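Local coordinates for UPF0147 protein Ta0600 (Thermoplasma acidophilum DSM 1728, PDB 2QSB), which is of unknown function, a small single-chain four-helix bundle that belongs to the uncharacterised UPF0147 family, at residues L78-I81 / I82-E86; V15-L18 / L19-S23; P71-G74 / R75-Y79. One frame throughout, in Å; residues are numbered along the deposited sequence. Where two conformers were deposited one is given.

Contact 1: L78-I81 / I82-E86; sequences LYTI and ISKLE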
loop_
_atom_site.group_PDB
_atom_site.type_symbol
_atom_site.label_atom_id
_atom_site.label_comp_id
_atom_site.label_asym_id
_atom_site.label_seq_id
_atom_site.Cartn_x
_atom_site.Cartn_y
_atom_site.Cartn_z
ATOM N N LEU A 78 -6.882 -1.746 2.253
ATOM C CA LEU A 78 -6.299 -1.285 1.009
ATOM C C LEU A 78 -6.696 0.164 0.729
ATOM O O LEU A 78 -5.841 0.983 0.396
ATOM C CB LEU A 78 -6.702 -2.199 -0.140
ATOM C CG LEU A 78 -6.027 -3.587 -0.156
ATOM C CD1 LEU A 78 -6.805 -4.524 -1.039
ATOM C CD2 LEU A 78 -4.595 -3.461 -0.674
ATOM N N TYR A 79 -7.974 0.510 0.879
ATOM C CA TYR A 79 -8.397 1.884 0.646
ATOM C C TYR A 79 -7.753 2.877 1.603
ATOM O O TYR A 79 -7.465 4.006 1.217
ATOM C CB TYR A 79 -9.912 2.013 0.706
ATOM C CG TYR A 79 -10.633 1.403 -0.457
ATOM C CD1 TYR A 79 -10.234 1.652 -1.772
ATOM C CD2 TYR A 79 -11.757 0.614 -0.236
ATOM C CE1 TYR A 79 -10.916 1.073 -2.856
ATOM C CE2 TYR A 79 -12.461 0.061 -1.302
ATOM C CZ TYR A 79 -12.032 0.296 -2.596
ATOM O OH TYR A 79 -12.721 -0.268 -3.656
ATOM N N THR A 80 -7.512 2.468 2.850
ATOM C CA THR A 80 -6.834 3.349 3.804
ATOM C C THR A 80 -5.427 3.698 3.306
ATOM O O THR A 80 -5.018 4.877 3.307
ATOM C CB THR A 80 -6.765 2.645 5.171
ATOM O OG1 THR A 80 -8.100 2.392 5.604
ATOM C CG2 THR A 80 -6.033 3.471 6.218
ATOM N N ILE A 81 -4.682 2.677 2.844
ATOM C CA ILE A 81 -3.332 2.909 2.340
ATOM C C ILE A 81 -3.370 3.749 1.057
ATOM O O ILE A 81 -2.590 4.715 0.918
ATOM C CB ILE A 81 -2.618 1.571 2.127
ATOM C CG1 ILE A 81 -2.426 0.846 3.452
ATOM C CG2 ILE A 81 -1.278 1.804 1.454
ATOM C CD1 ILE A 81 -2.163 -0.653 3.304
ATOM N N ILE A 82 -4.265 3.389 0.135
ATOM C CA ILE A 82 -4.423 4.154 -1.099
ATOM C C ILE A 82 -4.689 5.626 -0.768
ATOM O O ILE A 82 -4.105 6.515 -1.396
ATOM C CB ILE A 82 -5.566 3.584 -1.928
ATOM C CG1 ILE A 82 -5.147 2.249 -2.559
ATOM C CG2 ILE A 82 -6.072 4.586 -2.982
ATOM C CD1 ILE A 82 -6.295 1.426 -3.142
ATOM N N SER A 83 -5.546 5.876 0.221
ATOM C CA SER A 83 -5.951 7.232 0.567
ATOM C C SER A 83 -4.804 8.091 1.098
ATOM O O SER A 83 -4.749 9.304 0.853
ATOM C CB SER A 83 -7.084 7.174 1.574
ATOM O OG SER A 83 -8.226 6.577 0.981
ATOM N N LYS A 84 -3.879 7.463 1.813
ATOM C CA LYS A 84 -2.700 8.153 2.312
ATOM C C LYS A 84 -1.695 8.383 1.192
ATOM O O LYS A 84 -1.079 9.453 1.116
ATOM C CB LYS A 84 -2.084 7.356 3.470
ATOM C CG LYS A 84 -2.977 7.354 4.708
ATOM C CD LYS A 84 -2.339 6.589 5.842
ATOM C CE LYS A 84 -3.174 6.523 7.095
ATOM N NZ LYS A 84 -3.315 7.853 7.772
ATOM N N LEU A 85 -1.522 7.394 0.307
ATOM C CA LEU A 85 -0.648 7.602 -0.849
ATOM C C LEU A 85 -1.137 8.712 -1.773
ATOM O O LEU A 85 -0.328 9.461 -2.323
ATOM C CB LEU A 85 -0.484 6.310 -1.642
ATOM C CG LEU A 85 0.384 5.271 -0.957
ATOM C CD1 LEU A 85 0.178 3.931 -1.652
ATOM C CD2 LEU A 85 1.854 5.746 -0.996
ATOM N N GLU A 86 -2.454 8.849 -1.938
ATOM C CA GLU A 86 -3.011 9.903 -2.803
ATOM C C GLU A 86 -2.912 11.276 -2.154
ATOM O O GLU A 86 -2.894 12.310 -2.833
ATOM C CB GLU A 86 -4.458 9.571 -3.197
ATOM C CG GLU A 86 -4.510 8.343 -4.120
ATOM C CD GLU A 86 -5.790 8.195 -4.911
ATOM O OE1 GLU A 86 -6.892 8.331 -4.338
ATOM O OE2 GLU A 86 -5.669 7.874 -6.110
#
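Ile82 and Leu78 meet one turn apart on helix 72-88, where backbone and side chain close tightly on the same carbonyl. Ile82 N donates to Leu78 O at 2.9 Å, almost straight, with an N-H...O angle of 173°. Because CG1 of Ile82 stands beside its own backbone N (chi1 -73°), the branch folds back along the helix, and CG1 comes to 3.3 Å from Leu78 O. The buried side is made by Ile81 and Leu85, two branched chains lying side by side and pointing the same way. Ile81 CG2 is 4.0 Å from Leu85 CD1, and in the backbone Leu85 N donates to Ile81 O at 2.9 Å. Towards solvent the packing thins: CD1 of Ile82 approaches CD1 of the exposed Tyr79 ring obliquely, at 4.2 Å. Thr80 and Lys84 form a looser, partly exposed edge toward helix 6-23, where Thr80 CG2 and Lys84 CE pass 4.3 Å apart and the bond from Lys84 N to Thr80 O is longer, at 3.2 Å. Lys84 bends at its last torsion and carries NZ away to a salt bridge with Glu14, while Thr80 OG1 is hydrogen-bonded to Thr76 O. An alanine in place of Ile82 would remove CG1, CG2 and CD1, and would probably leave the Tyr79 ring with one aliphatic neighbour fewer and open a gap against Leu61. In the four-helix bundle this part of helix 72-88 packs on two others: Tyr79, Ile81, Ile82 and Leu85 touch helix 50-65, whereas Leu78, Thr80, Ile81 and Lys84 touch helix 6-23.

Contact 2: V15-L18 / L19-S23; sequences VMYL and LDELS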
loop_
_atom_site.group_PDB
_atom_site.type_symbol
_atom_site.label_atom_id
_atom_site.label_comp_id
_atom_site.label_asym_id
_atom_site.label_seq_id
_atom_site.Cartn_x
_atom_site.Cartn_y
_atom_site.Cartn_z
ATOM N N VAL A 15 1.920 4.700 5.873
ATOM C CA VAL A 15 1.787 3.766 4.754
ATOM C C VAL A 15 2.713 2.566 4.948
ATOM O O VAL A 15 2.300 1.430 4.720
ATOM C CB VAL A 15 2.044 4.495 3.413
ATOM C CG1 VAL A 15 2.267 3.507 2.278
ATOM C CG2 VAL A 15 0.886 5.448 3.107
HETATM N N MSE A 16 3.963 2.811 5.354
HETATM C CA MSE A 16 4.894 1.684 5.537
HETATM C C MSE A 16 4.426 0.748 6.627
HETATM O O MSE A 16 4.475 -0.472 6.458
HETATM C CB MSE A 16 6.289 2.228 5.825
HETATM C CG MSE A 16 6.986 2.855 4.614
HETATM SE SE MSE A 16 7.372 1.597 3.146
HETATM C CE MSE A 16 8.533 0.458 4.117
ATOM N N TYR A 17 3.955 1.307 7.738
ATOM C CA TYR A 17 3.468 0.485 8.838
ATOM C C TYR A 17 2.233 -0.315 8.399
ATOM O O TYR A 17 2.147 -1.528 8.634
ATOM C CB TYR A 17 3.096 1.392 10.022
ATOM C CG TYR A 17 2.306 0.666 11.072
ATOM C CD1 TYR A 17 2.894 -0.299 11.888
ATOM C CD2 TYR A 17 0.949 0.896 11.197
ATOM C CE1 TYR A 17 2.137 -0.986 12.838
ATOM C CE2 TYR A 17 0.200 0.224 12.134
ATOM C CZ TYR A 17 0.795 -0.706 12.942
ATOM O OH TYR A 17 0.019 -1.390 13.860
ATOM N N LEU A 18 1.288 0.350 7.726
ATOM C CA LEU A 18 0.069 -0.336 7.326
ATOM C C LEU A 18 0.347 -1.404 6.269
ATOM O O LEU A 18 -0.289 -2.468 6.290
ATOM C CB LEU A 18 -0.969 0.669 6.814
ATOM C CG LEU A 18 -1.537 1.628 7.874
ATOM C CD1 LEU A 18 -2.380 2.695 7.191
ATOM C CD2 LEU A 18 -2.363 0.888 8.937
ATOM N N LEU A 19 1.265 -1.146 5.328
ATOM C CA LEU A 19 1.635 -2.181 4.361
ATOM C C LEU A 19 2.321 -3.326 5.038
ATOM O O LEU A 19 2.103 -4.486 4.668
ATOM C CB LEU A 19 2.548 -1.590 3.284
ATOM C CG LEU A 19 1.817 -0.777 2.221
ATOM C CD1 LEU A 19 2.847 -0.037 1.396
ATOM C CD2 LEU A 19 0.979 -1.692 1.328
ATOM N N ASP A 20 3.160 -3.043 6.034
ATOM C CA ASP A 20 3.783 -4.143 6.756
ATOM C C ASP A 20 2.746 -5.010 7.458
ATOM O O ASP A 20 2.798 -6.256 7.364
ATOM C CB ASP A 20 4.849 -3.654 7.715
ATOM C CG ASP A 20 5.734 -4.802 8.146
ATOM O OD1 ASP A 20 6.618 -5.179 7.343
ATOM O OD2 ASP A 20 5.510 -5.337 9.244
ATOM N N GLU A 21 1.818 -4.371 8.159
ATOM C CA GLU A 21 0.737 -5.109 8.786
ATOM C C GLU A 21 -0.041 -5.949 7.769
ATOM O O GLU A 21 -0.341 -7.109 8.019
ATOM C CB GLU A 21 -0.198 -4.126 9.502
ATOM C CG GLU A 21 0.410 -3.490 10.755
ATOM C CD GLU A 21 0.675 -4.502 11.850
ATOM O OE1 GLU A 21 -0.315 -4.914 12.485
ATOM O OE2 GLU A 21 1.843 -4.886 12.080
ATOM N N LEU A 22 -0.379 -5.359 6.629
ATOM C CA LEU A 22 -1.163 -6.071 5.623
ATOM C C LEU A 22 -0.387 -7.289 5.129
ATOM O O LEU A 22 -0.972 -8.364 4.892
ATOM C CB LEU A 22 -1.553 -5.097 4.484
ATOM C CG LEU A 22 -2.443 -5.680 3.391
ATOM C CD1 LEU A 22 -3.765 -6.147 3.996
ATOM C CD2 LEU A 22 -2.677 -4.628 2.335
ATOM N N SER A 23 0.925 -7.137 4.932
ATOM C CA SER A 23 1.744 -8.229 4.420
ATOM C C SER A 23 1.781 -9.411 5.376
ATOM O O SER A 23 2.076 -10.533 4.966
ATOM C CB SER A 23 3.165 -7.734 4.122
ATOM O OG SER A 23 3.966 -7.666 5.307
#
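Tyr17 swings its ring towards Glu21, one turn further on: CG lies opposite the backbone N across the first side-chain bond (chi1 167°), which sends the ring outward from the helix, tilted to the side where Glu21 follows. Glu21 meets it by folding, CG beside its own N and the chain bent at the next torsion (chi2 -65°). CG of Glu21 thereby sits over one face of the Tyr17 ring, 3.5 Å above the plane and offset toward the rim, its nearest ring atom being CZ at 3.6 Å. This is a CH-pi contact. The carboxylate runs on past the rim of the ring, its plane within 5° of the ring plane, Glu21 CD being 3.9 Å from Tyr17 CE1. In the backbone, Glu21 N donates to Tyr17 O at 2.9 Å. This pair lies on the exposed side of helix 6-23, the first helix of the four-helix bundle; Val15 and Leu19 form the buried side. Their side chains run side by side, with Val15 CG1 3.7 Å from Leu19 CD1. CG of Leu19 lies against Val15 O, which also accepts Leu19 N at 2.8 Å. Both residues pack on Leu43 of helix 30-43, while Val15, Leu18 and Leu22 face helix 72-88. Selenomethionine Met16 also leans on Leu43 and takes Asp20 N on its carbonyl. Further along, the hydroxyl of Ser23 turns back on the helix backbone, OG donating to Asp20 O at 2.8 Å.

Contact 3: P71-G74 / R75-Y79; sequences PAHG and RTDLY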
loop_
_atom_site.group_PDB
_atom_site.type_symbol
_atom_site.label_atom_id
_atom_site.label_comp_id
_atom_site.label_asym_id
_atom_site.label_seq_id
_atom_site.Cartn_x
_atom_site.Cartn_y
_atom_site.Cartn_z
ATOM N N PRO A 71 -11.599 -9.979 1.191
ATOM C CA PRO A 71 -12.669 -9.742 2.182
ATOM C C PRO A 71 -12.858 -8.258 2.449
ATOM O O PRO A 71 -11.927 -7.453 2.294
ATOM C CB PRO A 71 -12.121 -10.427 3.455
ATOM C CG PRO A 71 -10.638 -10.434 3.263
ATOM C CD PRO A 71 -10.424 -10.640 1.783
ATOM N N ALA A 72 -14.049 -7.891 2.896
ATOM C CA ALA A 72 -14.389 -6.500 3.111
ATOM C C ALA A 72 -13.366 -5.771 3.960
ATOM O O ALA A 72 -12.993 -4.634 3.651
ATOM C CB ALA A 72 -15.780 -6.394 3.764
ATOM N N HIS A 73 -12.929 -6.374 5.068
ATOM C CA HIS A 73 -11.998 -5.655 5.943
ATOM C C HIS A 73 -10.669 -5.409 5.245
ATOM O O HIS A 73 -10.020 -4.368 5.474
ATOM C CB HIS A 73 -11.765 -6.369 7.284
ATOM C CG HIS A 73 -10.972 -7.635 7.186
ATOM N ND1 HIS A 73 -11.514 -8.832 6.770
ATOM C CD2 HIS A 73 -9.667 -7.876 7.440
ATOM C CE1 HIS A 73 -10.572 -9.760 6.787
ATOM N NE2 HIS A 73 -9.438 -9.201 7.184
ATOM N N GLY A 74 -10.265 -6.337 4.375
ATOM C CA GLY A 74 -9.006 -6.162 3.621
ATOM C C GLY A 74 -9.156 -5.077 2.575
ATOM O O GLY A 74 -8.217 -4.329 2.327
ATOM N N ARG A 75 -10.338 -4.969 1.955
ATOM C CA ARG A 75 -10.580 -3.872 1.002
ATOM C C ARG A 75 -10.451 -2.532 1.694
ATOM O O ARG A 75 -9.794 -1.618 1.183
ATOM C CB ARG A 75 -11.938 -4.007 0.307
ATOM C CG ARG A 75 -12.132 -5.299 -0.440
ATOM C CD ARG A 75 -13.494 -5.363 -1.084
ATOM N NE ARG A 75 -13.899 -6.748 -1.323
ATOM C CZ ARG A 75 -14.974 -7.108 -2.022
ATOM N NH1 ARG A 75 -15.786 -6.189 -2.548
ATOM N NH2 ARG A 75 -15.240 -8.398 -2.196
ATOM N N THR A 76 -11.040 -2.413 2.879
ATOM C CA THR A 76 -10.912 -1.166 3.618
ATOM C C THR A 76 -9.456 -0.893 3.952
ATOM O O THR A 76 -8.998 0.250 3.843
ATOM C CB THR A 76 -11.793 -1.167 4.852
ATOM O OG1 THR A 76 -13.142 -1.297 4.402
ATOM C CG2 THR A 76 -11.625 0.132 5.626
ATOM N N ASP A 77 -8.707 -1.927 4.357
ATOM C CA ASP A 77 -7.289 -1.716 4.654
ATOM C C ASP A 77 -6.545 -1.196 3.425
ATOM O O ASP A 77 -5.691 -0.309 3.545
ATOM C CB ASP A 77 -6.666 -3.010 5.202
ATOM C CG ASP A 77 -7.120 -3.326 6.624
ATOM O OD1 ASP A 77 -7.713 -2.478 7.311
ATOM O OD2 ASP A 77 -6.854 -4.460 7.025
ATOM N N LEU A 78 -6.882 -1.746 2.253
ATOM C CA LEU A 78 -6.299 -1.285 1.009
ATOM C C LEU A 78 -6.696 0.164 0.729
ATOM O O LEU A 78 -5.841 0.983 0.396
ATOM C CB LEU A 78 -6.702 -2.199 -0.140
ATOM C CG LEU A 78 -6.027 -3.587 -0.156
ATOM C CD1 LEU A 78 -6.805 -4.524 -1.039
ATOM C CD2 LEU A 78 -4.595 -3.461 -0.674
ATOM N N TYR A 79 -7.974 0.510 0.879
ATOM C CA TYR A 79 -8.397 1.884 0.646
ATOM C C TYR A 79 -7.753 2.877 1.603
ATOM O O TYR A 79 -7.465 4.006 1.217
ATOM C CB TYR A 79 -9.912 2.013 0.706
ATOM C CG TYR A 79 -10.633 1.403 -0.457
ATOM C CD1 TYR A 79 -10.234 1.652 -1.772
ATOM C CD2 TYR A 79 -11.757 0.614 -0.236
ATOM C CE1 TYR A 79 -10.916 1.073 -2.856
ATOM C CE2 TYR A 79 -12.461 0.061 -1.302
ATOM C CZ TYR A 79 -12.032 0.296 -2.596
ATOM O OH TYR A 79 -12.721 -0.268 -3.656
#
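Pro71 O accepts Arg75 N at 3.0 Å, the donor lying close to the line of the carbonyl bond, and it is also approached by Gly74 N in a weak bond of 2.9 Å. The methylene CG of Arg75 adds a third neighbour, resting 3.5 Å from the same oxygen, because the first torsion sets CG beside the Arg75 backbone N (chi1 -58°). From there the chain runs extended from CG to NE, back past the start of the helix, and in this conformer, one of two modelled, NE donates to Val70 O. The guanidinium group thus ties the helix to the residue that precedes Pro71. The next carbonyls follow in order. Ala72 O takes Thr76 N at 3.1 Å, and His73 O takes Asp77 N at 3.0 Å. Gly74 O receives Leu78 N at 2.9 Å. Asp77 keeps its carboxylate beside its own backbone N, which places CG 3.3 Å from His73 O, next to the backbone bond. The His73 ring and the carboxylate are neighbours without a polar bond: CD2 of His73 is 4.4 Å from Asp77 OD2, and NE2 is instead hydrogen-bonded to Thr27 OG1. Through that bond, and through the packing of Pro71 on Pro29 and of His73 on Val28, the start of the helix is joined to the loop between helices 6-23 and 30-43. The residue just before the helix is a proline with a non-helical psi of 156°; its carbonyl is the first i-to-i+4 acceptor of this turn. With Pro71 as N-cap, this is the first turn of helix 72-88, the last helix of the four-helix bundle.

In the fold
Contacts 1 and 3 follow each other along helix 72-88 and share Leu78 and Tyr79, whereas contact 2 lies on helix 6-23. Contacts 1 and 2 are joined directly across the interface of these two helices: Ile81 packs on Leu18 and Leu19 and, nearer the surface, Lys84 on Val15. Leu78, common to contacts 1 and 3, meets Leu22 of contact 2. The centres of contacts 1 and 2 are each about 7 Å from the centre of the chain; that of contact 3 is about 11 Å away. Chemistry follows place: branched aliphatic pairs mark the buried sides of contacts 1 and 2, a tyrosine-glutamate pair the exposed side of contact 2, and mainly polar backbone-directed contacts the helix start in contact 3.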